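Local atomic coordinates of D-xylonate dehydratase (Caulobacter crescentus, PDB entry 5OYN), a protein that catalyses the dehydration of D-xylonate, and also of D-gluconate, to 2-dehydro-3-deoxy sugar acids, using a [2Fe-2S] cluster and magnesium. Residues I99-R104 against S470-N475; L110-S115 against Q290-A295; G285-Q290 against S506-S511; L493-Q498 against S511-I516; P559-P564 against I568-A573. All blocks are in the same frame, centred on the assembly; numbering follows the deposited sequence.

Interaction 1 supplies two glutamates of the magnesium site; interactions 2 and 3 lie close by. Along the chain, interaction 1 closes before interactions 4 and 5 open, and interaction 2 is nested inside its loop. Interactions 1 and 3 cross, as do 2 and 3. The centres of interactions 2 and 3 lie about 13 Å from that of interaction 1. Those two share Gln290 and helix 289-299. Interactions 3 and 4 share Ser511, with centres about 10 Å apart. Interaction 5 is more peripheral, its centre about 22 Å from that of interaction 3. Interactions 1 and 3 tie the N-terminal family region to the C-terminal one. Interactions 1, 2 and 5 touch the second subunit.

Interaction 1: I99-R104 against S470-N475; sequences IFENCR and SAEVVN. With MG (magnesium ion), chain E; FES (Fe2/s2 (inorganic) cluster), chain F.
Glu101 and Glu472 point their carboxylates at each other through different torsions. Glu101 carries CG anti to its own N and then bends at chi2 (103°). Glu472 holds CG beside its N (chi1 -67°) and runs extended from there. The two side chains arrive from opposite directions, and both ends bind one magnesium ion from neighbouring positions. Each glutamate gives the ion one oxygen. Glu101 OE1 lies 2.1 Å from the magnesium, and Glu472 OE2 is also 2.1 Å from it. These two oxygens stand 2.5 Å apart, both acceptors held there by the shared metal and not by a hydrogen bond. The carboxylate planes are turned 57° against each other. A water is bound to the magnesium at 2.2 Å, and Asp138 adds another carboxylate oxygen. The modified lysine at position 139 also belongs to the metal site, and its NZ is hydrogen-bonded to Glu101 OE2, the oxygen that does not bind the metal.

The residues flanking Glu101 line the pocket of the iron-sulfur cluster. Asn102 OD1 comes within 3.3 Å of cluster sulfur S1. The Phe100 ring meets the same sulfur with its edge, CE1 to S1 being 4.0 Å. Phe100 N is hydrogen-bonded to Tyr126 OH of the second subunit. One short loop therefore lines both cofactors.

The magnesium lies 5.6 Å from iron FE2 of the cluster. This closeness is consistent with the IlvD/Edd mechanism, in which magnesium probably holds the substrate while the cluster assists loss of its hydroxyl group.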
# COMPACT_ATOMS: atom_id res chain seq x y z
N ILE A 99 7.41 -15.44 12.07
CA ILE A 99 8.59 -16.28 12.30
C ILE A 99 9.75 -15.75 11.47
O ILE A 99 9.68 -15.71 10.24
CB ILE A 99 8.34 -17.76 11.95
CG1 ILE A 99 7.05 -18.29 12.61
CG2 ILE A 99 9.57 -18.58 12.32
CD1 ILE A 99 6.84 -19.80 12.49
N PHE A 100 10.82 -15.35 12.15
CA PHE A 100 12.04 -14.84 11.53
C PHE A 100 13.17 -15.61 12.20
O PHE A 100 13.54 -15.31 13.34
CB PHE A 100 12.18 -13.34 11.72
CG PHE A 100 13.48 -12.76 11.20
CD1 PHE A 100 14.22 -13.41 10.21
CD2 PHE A 100 13.96 -11.55 11.69
CE1 PHE A 100 15.41 -12.88 9.75
CE2 PHE A 100 15.16 -11.01 11.23
CZ PHE A 100 15.88 -11.69 10.25
N GLU A 101 13.72 -16.60 11.49
CA GLU A 101 14.67 -17.52 12.10
C GLU A 101 15.93 -16.82 12.60
O GLU A 101 16.47 -17.18 13.65
CB GLU A 101 15.02 -18.62 11.09
CG GLU A 101 16.15 -19.53 11.55
CD GLU A 101 15.65 -20.89 12.05
OE1 GLU A 101 16.50 -21.82 12.16
OE2 GLU A 101 14.43 -21.01 12.33
N ASN A 102 16.41 -15.80 11.88
CA ASN A 102 17.71 -15.23 12.21
C ASN A 102 17.71 -14.55 13.58
O ASN A 102 18.69 -14.66 14.32
CB ASN A 102 18.14 -14.23 11.13
CG ASN A 102 19.01 -14.86 10.05
OD1 ASN A 102 19.18 -16.08 9.98
ND2 ASN A 102 19.57 -14.01 9.20
N CYS A 103 16.63 -13.86 13.95
CA CYS A 103 16.62 -13.08 15.18
C CYS A 103 15.77 -13.66 16.30
O CYS A 103 15.80 -13.12 17.41
CB CYS A 103 16.14 -11.65 14.91
SG CYS A 103 17.40 -10.52 14.34
N ARG A 104 15.00 -14.71 16.05
CA ARG A 104 14.12 -15.24 17.08
C ARG A 104 14.92 -15.99 18.15
O ARG A 104 15.71 -16.89 17.84
CB ARG A 104 13.05 -16.14 16.47
CG ARG A 104 12.34 -16.98 17.48
CD ARG A 104 11.48 -16.16 18.42
NE ARG A 104 10.39 -16.97 18.93
CZ ARG A 104 10.30 -17.44 20.18
NH1 ARG A 104 11.24 -17.17 21.07
NH2 ARG A 104 9.25 -18.17 20.53
N SER A 470 14.52 -27.10 19.64
CA SER A 470 15.89 -27.44 19.29
C SER A 470 16.59 -26.23 18.67
O SER A 470 15.95 -25.35 18.09
CB SER A 470 15.89 -28.62 18.32
OG SER A 470 14.77 -28.54 17.46
N ALA A 471 17.92 -26.18 18.81
CA ALA A 471 18.70 -25.02 18.41
C ALA A 471 19.78 -25.38 17.39
O ALA A 471 20.34 -26.48 17.42
CB ALA A 471 19.35 -24.35 19.62
N GLU A 472 20.07 -24.43 16.50
CA GLU A 472 21.07 -24.60 15.45
C GLU A 472 22.44 -24.26 16.03
O GLU A 472 22.99 -23.19 15.80
CB GLU A 472 20.76 -23.71 14.25
CG GLU A 472 19.50 -24.08 13.47
CD GLU A 472 19.18 -23.11 12.31
OE1 GLU A 472 19.79 -22.02 12.18
OE2 GLU A 472 18.25 -23.46 11.51
N VAL A 473 22.99 -25.20 16.81
CA VAL A 473 24.27 -24.95 17.49
C VAL A 473 25.29 -26.08 17.32
O VAL A 473 26.34 -26.08 17.98
CB VAL A 473 24.06 -24.68 18.99
CG1 VAL A 473 23.31 -23.37 19.21
CG2 VAL A 473 23.35 -25.85 19.65
N VAL A 474 25.02 -27.04 16.43
CA VAL A 474 25.90 -28.20 16.33
C VAL A 474 27.10 -27.93 15.43
O VAL A 474 28.16 -28.55 15.61
CB VAL A 474 25.10 -29.43 15.87
CG1 VAL A 474 26.03 -30.62 15.64
CG2 VAL A 474 24.04 -29.80 16.90
N ASN A 475 27.00 -27.02 14.46
CA ASN A 475 28.14 -26.78 13.58
C ASN A 475 29.28 -26.07 14.33
O ASN A 475 29.70 -24.97 13.94
CB ASN A 475 27.72 -25.99 12.32
CG ASN A 475 26.95 -24.70 12.63
OD1 ASN A 475 26.04 -24.68 13.46
ND2 ASN A 475 27.31 -23.63 11.94
MG MG E . 16.98 -22.41 10.22
FE1 FES F . 14.57 -16.53 6.99
FE2 FES F . 17.27 -17.95 6.78
S1 FES F . 16.55 -16.19 7.91
S2 FES F . 15.47 -17.89 5.51
O HOH W 1 18.33 -23.04 8.65

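Interaction 2: L110-S115 against Q290-A295; sequences LDRNLS and QPHIVA
Arg112 spans the gap from helix 109-125 to His292 and Ala295 on helix 289-299. Its CB points toward the other helix, and CG continues outward in an extended line. CD is the first atom to meet the partner, 3.8 Å from His292 ND1. The chain then bends at chi3 (83°), which turns the guanidinium across the end of the imidazole. Arg112 NH1 donates to His292 ND1 over 3.2 Å, with a bent N-H...N angle of 142°. It approaches at the ring edge, near the imidazole plane. The short helix segments run nearly parallel, 18° apart, but their axes stay 13.0 Å from each other. The bridge is thus made by side chains across a wide helix pair, in the buried interior of the chain.

Arg112 CZ lies 3.8 Å from Ala295 CB, which covers one face of the guanidinium. Arg112 NH2 is 3.5 Å from that same methyl, Ala295 CB. Arg112 NH2 donates to Asn113 OD1, on its own helix, at 3.1 Å, and is also hydrogen-bonded to the backbone oxygen Gly579 O. A leucine here would probably leave His292 ND1, Asn113 OD1 and Gly579 O without this donor, and the imidazole held less firmly on that side. The other ring nitrogen, His292 NE2, is hydrogen-bonded to OQ2 of the carboxylated lysine at position 139, a residue of the magnesium site.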
# COMPACT_ATOMS: atom_id res chain seq x y z
N LEU A 110 10.75 -22.86 18.23
CA LEU A 110 9.64 -22.75 19.17
C LEU A 110 8.35 -22.34 18.48
O LEU A 110 7.26 -22.62 18.98
CB LEU A 110 9.99 -21.73 20.25
CG LEU A 110 10.83 -22.28 21.39
CD1 LEU A 110 11.18 -21.16 22.35
CD2 LEU A 110 10.04 -23.36 22.07
N ASP A 111 8.45 -21.67 17.34
CA ASP A 111 7.32 -20.96 16.78
C ASP A 111 6.53 -21.78 15.77
O ASP A 111 5.35 -21.48 15.54
CB ASP A 111 7.79 -19.66 16.13
CG ASP A 111 8.09 -18.59 17.17
OD1 ASP A 111 7.42 -18.61 18.22
OD2 ASP A 111 8.99 -17.74 16.94
N ARG A 112 7.14 -22.81 15.17
CA ARG A 112 6.44 -23.55 14.14
C ARG A 112 5.15 -24.14 14.67
O ARG A 112 4.10 -24.06 14.02
CB ARG A 112 7.34 -24.64 13.59
CG ARG A 112 6.76 -25.33 12.38
CD ARG A 112 7.41 -26.67 12.17
NE ARG A 112 6.79 -27.68 13.02
CZ ARG A 112 7.36 -28.82 13.37
NH1 ARG A 112 8.58 -29.12 12.95
NH2 ARG A 112 6.70 -29.67 14.14
N ASN A 113 5.19 -24.72 15.87
CA ASN A 113 3.99 -25.33 16.42
C ASN A 113 3.00 -24.27 16.88
O ASN A 113 1.78 -24.44 16.69
CB ASN A 113 4.38 -26.28 17.56
CG ASN A 113 5.02 -27.59 17.06
OD1 ASN A 113 4.78 -28.02 15.93
ND2 ASN A 113 5.84 -28.21 17.90
N LEU A 114 3.49 -23.17 17.45
CA LEU A 114 2.62 -22.07 17.86
C LEU A 114 1.91 -21.45 16.66
O LEU A 114 0.72 -21.14 16.73
CB LEU A 114 3.42 -21.02 18.63
CG LEU A 114 2.68 -19.75 19.06
CD1 LEU A 114 1.43 -20.05 19.85
CD2 LEU A 114 3.61 -18.84 19.86
N SER A 115 2.63 -21.24 15.57
CA SER A 115 1.98 -20.75 14.36
C SER A 115 0.99 -21.77 13.83
O SER A 115 -0.11 -21.41 13.39
CB SER A 115 3.06 -20.41 13.32
OG SER A 115 2.51 -19.94 12.10
N GLN A 290 14.44 -33.01 7.84
CA GLN A 290 14.02 -34.29 8.41
C GLN A 290 12.96 -34.10 9.48
O GLN A 290 11.85 -34.64 9.33
CB GLN A 290 15.23 -35.08 8.91
CG GLN A 290 14.87 -36.34 9.68
CD GLN A 290 14.65 -36.10 11.17
OE1 GLN A 290 15.55 -35.63 11.86
NE2 GLN A 290 13.46 -36.42 11.65
N PRO A 291 13.20 -33.35 10.57
CA PRO A 291 12.10 -33.13 11.52
C PRO A 291 10.86 -32.58 10.85
O PRO A 291 9.75 -32.95 11.23
CB PRO A 291 12.69 -32.13 12.53
CG PRO A 291 14.13 -32.29 12.42
CD PRO A 291 14.43 -32.66 11.00
N HIS A 292 11.01 -31.74 9.81
CA HIS A 292 9.85 -31.10 9.19
C HIS A 292 9.08 -32.06 8.31
O HIS A 292 7.85 -32.03 8.29
CB HIS A 292 10.27 -29.89 8.36
CG HIS A 292 10.84 -28.78 9.16
ND1 HIS A 292 10.28 -28.38 10.36
CD2 HIS A 292 11.90 -27.97 8.95
CE1 HIS A 292 10.99 -27.38 10.86
NE2 HIS A 292 11.98 -27.11 10.02
N ILE A 293 9.78 -32.89 7.54
CA ILE A 293 9.06 -33.83 6.68
C ILE A 293 8.29 -34.84 7.53
O ILE A 293 7.16 -35.20 7.21
CB ILE A 293 10.01 -34.50 5.69
CG1 ILE A 293 10.43 -33.49 4.62
CG2 ILE A 293 9.33 -35.69 5.04
CD1 ILE A 293 11.44 -34.01 3.63
N VAL A 294 8.87 -35.26 8.66
CA VAL A 294 8.17 -36.19 9.54
C VAL A 294 6.96 -35.52 10.15
O VAL A 294 5.84 -36.05 10.09
CB VAL A 294 9.12 -36.75 10.62
CG1 VAL A 294 8.32 -37.39 11.74
CG2 VAL A 294 10.07 -37.78 10.02
N ALA A 295 7.16 -34.33 10.73
CA ALA A 295 6.07 -33.54 11.30
C ALA A 295 4.89 -33.42 10.34
O ALA A 295 3.73 -33.61 10.72
CB ALA A 295 6.58 -32.15 11.70

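Interaction 3: G285-Q290 against S506-S511; sequences GSTNAQ and SILNAS
Thr287 and Leu508 meet through methyl groups, while Asn509 supplies the polar half of the contact. Thr287 CG2 lies 3.6 Å from Leu508 CD1, the two side chains crossing at about a right angle. Asn509 ND2 donates to Gln290 OE1 over 3.1 Å. The two amides approach from opposite directions with their planes 60° apart, and the donor is tilted from the carbonyl plane. Asn509 ND2 also makes a weak bond of 3.4 Å to the backbone oxygen Thr287 O. One amide nitrogen thus spans two acceptors at the start of a helix.

Farther out, Gln290 NE2 is hydrogen-bonded to Leu576 O, which fixes the turn of its amide. The backbone of Asn509 pairs with Gly496, and Ser511 OG donates to Asn509 O over 2.9 Å. On the other side, Ser286 OG accepts from Asn288 N at 2.8 Å, a capping bond. Asn288 OD1 in turn is hydrogen-bonded to Arg497 NE.

Residues Ser286 to Ala289 form a type I beta turn. The arrangement is a turn with a serine capping bond, leading into helix 289-299 and packed against strand 507-511, which pairs with strand 401-404, with the Thr287 side chain about 9 Å from the magnesium.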
# COMPACT_ATOMS: atom_id res chain seq x y z
N GLY A 285 20.07 -30.89 0.34
CA GLY A 285 19.19 -30.20 1.26
C GLY A 285 19.61 -30.26 2.71
O GLY A 285 20.53 -30.97 3.13
N SER A 286 18.87 -29.51 3.52
CA SER A 286 19.20 -29.28 4.91
C SER A 286 18.68 -30.40 5.81
O SER A 286 17.57 -30.91 5.63
CB SER A 286 18.61 -27.95 5.36
OG SER A 286 18.25 -27.98 6.73
N THR A 287 19.49 -30.74 6.82
CA THR A 287 19.08 -31.69 7.84
C THR A 287 17.84 -31.24 8.59
O THR A 287 17.19 -32.06 9.25
CB THR A 287 20.21 -31.88 8.84
OG1 THR A 287 20.44 -30.64 9.51
CG2 THR A 287 21.49 -32.33 8.11
N ASN A 288 17.50 -29.96 8.54
CA ASN A 288 16.26 -29.55 9.19
C ASN A 288 15.05 -30.05 8.43
O ASN A 288 13.96 -30.10 9.00
CB ASN A 288 16.24 -28.04 9.34
CG ASN A 288 17.26 -27.55 10.32
OD1 ASN A 288 17.60 -28.25 11.27
ND2 ASN A 288 17.78 -26.35 10.10
N ALA A 289 15.23 -30.45 7.16
CA ALA A 289 14.11 -31.03 6.42
C ALA A 289 13.57 -32.27 7.12
O ALA A 289 12.37 -32.54 7.04
CB ALA A 289 14.53 -31.36 4.99
N GLN A 290 14.44 -33.01 7.84
CA GLN A 290 14.02 -34.29 8.41
C GLN A 290 12.96 -34.10 9.48
O GLN A 290 11.85 -34.64 9.33
CB GLN A 290 15.23 -35.08 8.91
CG GLN A 290 14.87 -36.34 9.68
CD GLN A 290 14.65 -36.10 11.17
OE1 GLN A 290 15.55 -35.63 11.86
NE2 GLN A 290 13.46 -36.42 11.65
N SER A 506 27.88 -32.77 10.24
CA SER A 506 27.60 -33.05 11.64
C SER A 506 26.66 -34.24 11.77
O SER A 506 25.94 -34.61 10.84
CB SER A 506 26.96 -31.84 12.32
OG SER A 506 27.82 -30.71 12.29
N ILE A 507 26.67 -34.83 12.96
CA ILE A 507 25.67 -35.81 13.38
C ILE A 507 24.64 -35.08 14.23
O ILE A 507 24.96 -34.54 15.30
CB ILE A 507 26.32 -36.98 14.14
CG1 ILE A 507 27.13 -37.83 13.17
CG2 ILE A 507 25.25 -37.86 14.79
CD1 ILE A 507 28.50 -38.16 13.67
N LEU A 508 23.39 -35.06 13.76
CA LEU A 508 22.42 -34.07 14.19
C LEU A 508 21.13 -34.73 14.63
O LEU A 508 20.84 -35.87 14.27
CB LEU A 508 22.08 -33.08 13.08
CG LEU A 508 23.24 -32.22 12.62
CD1 LEU A 508 23.36 -32.32 11.13
CD2 LEU A 508 22.97 -30.81 13.06
N ASN A 509 20.34 -33.94 15.37
CA ASN A 509 18.96 -34.28 15.73
C ASN A 509 18.90 -35.53 16.60
O ASN A 509 17.94 -36.30 16.52
CB ASN A 509 18.07 -34.45 14.49
CG ASN A 509 18.14 -33.25 13.55
OD1 ASN A 509 18.57 -32.16 13.92
ND2 ASN A 509 17.70 -33.46 12.31
N ALA A 510 19.92 -35.73 17.43
CA ALA A 510 20.05 -36.98 18.18
C ALA A 510 18.88 -37.14 19.14
O ALA A 510 18.66 -36.30 20.01
CB ALA A 510 21.37 -37.01 18.94
N SER A 511 18.12 -38.22 18.95
CA SER A 511 16.97 -38.53 19.78
C SER A 511 17.15 -39.90 20.43
O SER A 511 17.66 -40.83 19.79
CB SER A 511 15.68 -38.52 18.95
OG SER A 511 15.69 -37.45 18.03

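Interaction 4: L493-Q498 against S511-I516; sequences LGDGRQ and SPESAI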
# COMPACT_ATOMS: atom_id res chain seq x y z
N LEU A 493 28.86 -33.56 16.78
CA LEU A 493 27.70 -34.35 17.16
C LEU A 493 26.97 -33.63 18.29
O LEU A 493 27.61 -33.04 19.16
CB LEU A 493 28.11 -35.76 17.59
CG LEU A 493 27.07 -36.61 18.32
CD1 LEU A 493 27.17 -38.02 17.83
CD2 LEU A 493 27.31 -36.56 19.82
N GLY A 494 25.64 -33.69 18.26
CA GLY A 494 24.85 -33.07 19.32
C GLY A 494 23.38 -33.44 19.19
O GLY A 494 22.95 -34.00 18.18
N ASP A 495 22.63 -33.11 20.24
CA ASP A 495 21.19 -33.36 20.27
C ASP A 495 20.37 -32.16 19.79
O ASP A 495 19.14 -32.18 19.88
CB ASP A 495 20.73 -33.79 21.68
CG ASP A 495 20.94 -32.71 22.74
OD1 ASP A 495 21.68 -31.73 22.46
OD2 ASP A 495 20.37 -32.83 23.85
N GLY A 496 21.04 -31.12 19.30
CA GLY A 496 20.40 -30.01 18.63
C GLY A 496 20.52 -30.11 17.12
O GLY A 496 20.73 -31.19 16.56
N ARG A 497 20.38 -28.96 16.46
CA ARG A 497 20.36 -28.84 15.01
C ARG A 497 21.51 -27.95 14.55
O ARG A 497 22.34 -27.51 15.35
CB ARG A 497 19.00 -28.29 14.53
CG ARG A 497 17.80 -28.79 15.34
CD ARG A 497 16.45 -28.45 14.72
NE ARG A 497 16.54 -27.22 13.93
CZ ARG A 497 16.37 -26.00 14.43
NH1 ARG A 497 16.08 -25.85 15.71
NH2 ARG A 497 16.48 -24.94 13.64
N GLN A 498 21.58 -27.71 13.24
CA GLN A 498 22.49 -26.71 12.69
C GLN A 498 21.78 -26.05 11.52
O GLN A 498 20.84 -26.61 10.96
CB GLN A 498 23.81 -27.33 12.23
CG GLN A 498 23.70 -28.05 10.90
CD GLN A 498 24.97 -28.76 10.53
OE1 GLN A 498 25.96 -28.74 11.28
NE2 GLN A 498 24.97 -29.39 9.36
N SER A 511 18.12 -38.22 18.95
CA SER A 511 16.97 -38.53 19.78
C SER A 511 17.15 -39.90 20.43
O SER A 511 17.66 -40.83 19.79
CB SER A 511 15.68 -38.52 18.95
OG SER A 511 15.69 -37.45 18.03
N PRO A 512 16.78 -40.05 21.72
CA PRO A 512 16.24 -38.94 22.51
C PRO A 512 17.34 -38.04 23.04
O PRO A 512 18.47 -38.50 23.27
CB PRO A 512 15.50 -39.64 23.66
CG PRO A 512 16.01 -41.09 23.66
CD PRO A 512 16.96 -41.27 22.52
N GLU A 513 17.03 -36.76 23.21
CA GLU A 513 18.03 -35.78 23.60
C GLU A 513 18.53 -36.05 25.01
O GLU A 513 17.90 -36.77 25.80
CB GLU A 513 17.46 -34.36 23.52
CG GLU A 513 16.34 -34.15 24.50
CD GLU A 513 15.71 -32.78 24.39
OE1 GLU A 513 16.38 -31.80 24.78
OE2 GLU A 513 14.54 -32.71 23.94
N SER A 514 19.67 -35.44 25.34
CA SER A 514 20.22 -35.52 26.68
C SER A 514 19.17 -35.22 27.75
O SER A 514 18.96 -36.02 28.67
CB SER A 514 21.41 -34.56 26.80
OG SER A 514 21.61 -34.13 28.13
N ALA A 515 18.47 -34.10 27.62
CA ALA A 515 17.66 -33.59 28.72
C ALA A 515 16.48 -34.49 29.10
O ALA A 515 15.82 -34.22 30.11
CB ALA A 515 17.13 -32.20 28.38
N ILE A 516 16.19 -35.54 28.33
CA ILE A 516 15.18 -36.50 28.79
C ILE A 516 15.84 -37.86 28.98
O ILE A 516 15.18 -38.90 28.88
CB ILE A 516 13.97 -36.57 27.85
CG1 ILE A 516 14.35 -37.06 26.46
CG2 ILE A 516 13.27 -35.23 27.80
CD1 ILE A 516 13.18 -37.76 25.76
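This is a carboxylate-to-backbone contact between two loops of the C-terminal family region. Asp495 follows strand 492-494 of the mixed sheet, which also bonds to strand 507-511. Glu513 and Ser514 lie in the loop after strand 507-511, and Ser514 opens a short 3-10 segment. The two loops run close, with 5.2 Å between Asp495 CA and Glu513 CA. Backbone bonds of Gly494 with Ile507 and of Gly496 with Asn509 bring these parts of the chain together.

Asp495 OD2 makes the polar contact, accepting from Ser514 N over 3.1 Å, with an N-H...O angle of 142°. The donor comes from the anti side of the oxygen, 24° out of the carboxylate plane. Asp495 CG sits between the backbone N and the carbonyl carbon (chi1 63°), which directs the carboxylate across to the facing loop. Asp495 CB packs on Glu513 CB at 3.8 Å.

Glu513 brings a second carboxylate near the first, its plane almost perpendicular to that of Asp495. The two do not bond, and their like charges would probably disfavour the pairing by themselves. Each is met by N-H groups instead, mostly of the backbone. Asp495 OD1 is hydrogen-bonded to Ala462 N, and OD2 to Gly461 N as well as Ser514 N. Glu513 OE2 takes Gln575 NE2 and Ile465 N, while OE1 takes Gly466 N. These N-H groups would be expected to ease the repulsion. The loop 461-466 is thereby held by both acids. The nearest approach of the like-charged oxygens is 4.2 Å, from Asp495 OD2 to Glu513 OE1.

Interaction 5: P559-P564 against I568-A573; sequences PATMTP and IYRAHA
Arg570 lies extended against the loop that leads into its own helix, 564-572, and passes Thr561 in the opposite direction. Thr563 is the N-cap of that helix, its OG1 bonded to Gln566 N. OG1 is also hydrogen-bonded to Glu121 of the second subunit, so the helix start sits at a subunit contact.

The guanidinium of Arg570 meets the loop with its edge. NH1 and NH2 grip one backbone oxygen end-on, like a fork. Pro559 O lies 2.8 Å from Arg570 NH1, and the second prong, Arg570 NH2, is 2.7 Å from the same Pro559 O. Both donors lie in the carbonyl plane. Arg570 NH1 also donates to Thr561 OG1 over 3.0 Å, at a straighter N-H...O angle of 158°. Thr561 has OG1 anti to its carbonyl carbon (chi1 -61°), which sets the hydroxyl oxygen in the guanidinium plane. Away from the loop, Arg570 NE donates to Ile465 O and NH2 makes a weak bond to Gly466 O. Three bonds to the loop and one to Ile465 are likely to fix the guanidinium's rotation. A methionine here would probably leave Pro559 O and Thr561 OG1 without these donors, and the loop less firmly held to the helix.

Nearer the helix start, Ile568 N makes a weak bond to Pro564 O. The tip of the same residue, Ile568 CD1, packs 3.6 Å from Pro564 O.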
# COMPACT_ATOMS: atom_id res chain seq x y z
N PRO A 559 18.20 -24.98 31.33
CA PRO A 559 17.62 -23.73 31.85
C PRO A 559 16.13 -23.84 32.15
O PRO A 559 15.38 -24.54 31.46
CB PRO A 559 17.88 -22.72 30.72
CG PRO A 559 19.05 -23.28 29.98
CD PRO A 559 18.86 -24.77 30.03
N ALA A 560 15.71 -23.14 33.20
CA ALA A 560 14.31 -23.12 33.59
C ALA A 560 13.44 -22.55 32.47
O ALA A 560 13.89 -21.80 31.60
CB ALA A 560 14.12 -22.29 34.86
N THR A 561 12.17 -22.93 32.51
CA THR A 561 11.18 -22.39 31.59
C THR A 561 11.01 -20.89 31.82
O THR A 561 11.04 -20.42 32.97
CB THR A 561 9.86 -23.13 31.76
OG1 THR A 561 10.07 -24.52 31.45
CG2 THR A 561 8.75 -22.54 30.88
N MET A 562 10.85 -20.13 30.73
CA MET A 562 10.88 -18.67 30.78
C MET A 562 9.59 -17.99 30.37
O MET A 562 9.28 -16.92 30.90
CB MET A 562 12.01 -18.13 29.89
CG MET A 562 13.40 -18.53 30.35
SD MET A 562 13.76 -18.00 32.05
CE MET A 562 15.20 -19.04 32.42
N THR A 563 8.82 -18.56 29.44
CA THR A 563 7.64 -17.92 28.91
C THR A 563 6.46 -18.88 28.96
O THR A 563 6.65 -20.09 28.92
CB THR A 563 7.83 -17.48 27.45
OG1 THR A 563 7.87 -18.64 26.60
CG2 THR A 563 9.11 -16.66 27.26
N PRO A 564 5.23 -18.35 29.03
CA PRO A 564 4.06 -19.24 28.93
C PRO A 564 4.15 -20.24 27.79
O PRO A 564 3.79 -21.41 27.98
CB PRO A 564 2.90 -18.25 28.73
CG PRO A 564 3.34 -17.01 29.44
CD PRO A 564 4.86 -16.96 29.37
N ILE A 568 4.14 -24.72 27.75
CA ILE A 568 3.33 -25.58 26.90
C ILE A 568 4.22 -26.42 25.99
O ILE A 568 4.03 -27.63 25.87
CB ILE A 568 2.33 -24.76 26.07
CG1 ILE A 568 1.27 -24.15 26.97
CG2 ILE A 568 1.73 -25.63 24.98
CD1 ILE A 568 0.80 -22.80 26.49
N TYR A 569 5.19 -25.77 25.34
CA TYR A 569 6.04 -26.50 24.39
C TYR A 569 6.78 -27.64 25.07
O TYR A 569 6.75 -28.79 24.61
CB TYR A 569 7.03 -25.55 23.72
CG TYR A 569 7.86 -26.20 22.63
CD1 TYR A 569 7.41 -26.24 21.32
CD2 TYR A 569 9.11 -26.77 22.92
CE1 TYR A 569 8.17 -26.84 20.31
CE2 TYR A 569 9.87 -27.37 21.92
CZ TYR A 569 9.40 -27.41 20.62
OH TYR A 569 10.15 -27.99 19.61
N ARG A 570 7.44 -27.34 26.19
CA ARG A 570 8.15 -28.38 26.92
C ARG A 570 7.21 -29.50 27.36
O ARG A 570 7.63 -30.66 27.47
CB ARG A 570 8.88 -27.77 28.11
CG ARG A 570 10.33 -27.46 27.81
CD ARG A 570 10.99 -26.71 28.94
NE ARG A 570 12.45 -26.75 28.81
CZ ARG A 570 13.28 -26.04 29.58
NH1 ARG A 570 12.80 -25.24 30.52
NH2 ARG A 570 14.59 -26.15 29.39
N ALA A 571 5.93 -29.18 27.57
CA ALA A 571 4.99 -30.20 28.01
C ALA A 571 4.60 -31.16 26.89
O ALA A 571 4.58 -32.38 27.11
CB ALA A 571 3.74 -29.54 28.61
N HIS A 572 4.28 -30.66 25.70
CA HIS A 572 3.69 -31.49 24.65
C HIS A 572 4.59 -31.77 23.45
O HIS A 572 4.19 -32.54 22.57
CB HIS A 572 2.39 -30.84 24.16
CG HIS A 572 1.39 -30.57 25.24
ND1 HIS A 572 0.33 -31.40 25.51
CD2 HIS A 572 1.29 -29.54 26.12
CE1 HIS A 572 -0.39 -30.90 26.50
NE2 HIS A 572 0.18 -29.77 26.89
N ALA A 573 5.78 -31.19 23.38
CA ALA A 573 6.64 -31.39 22.22
C ALA A 573 7.30 -32.77 22.24
O ALA A 573 7.87 -33.18 23.26
CB ALA A 573 7.71 -30.30 22.14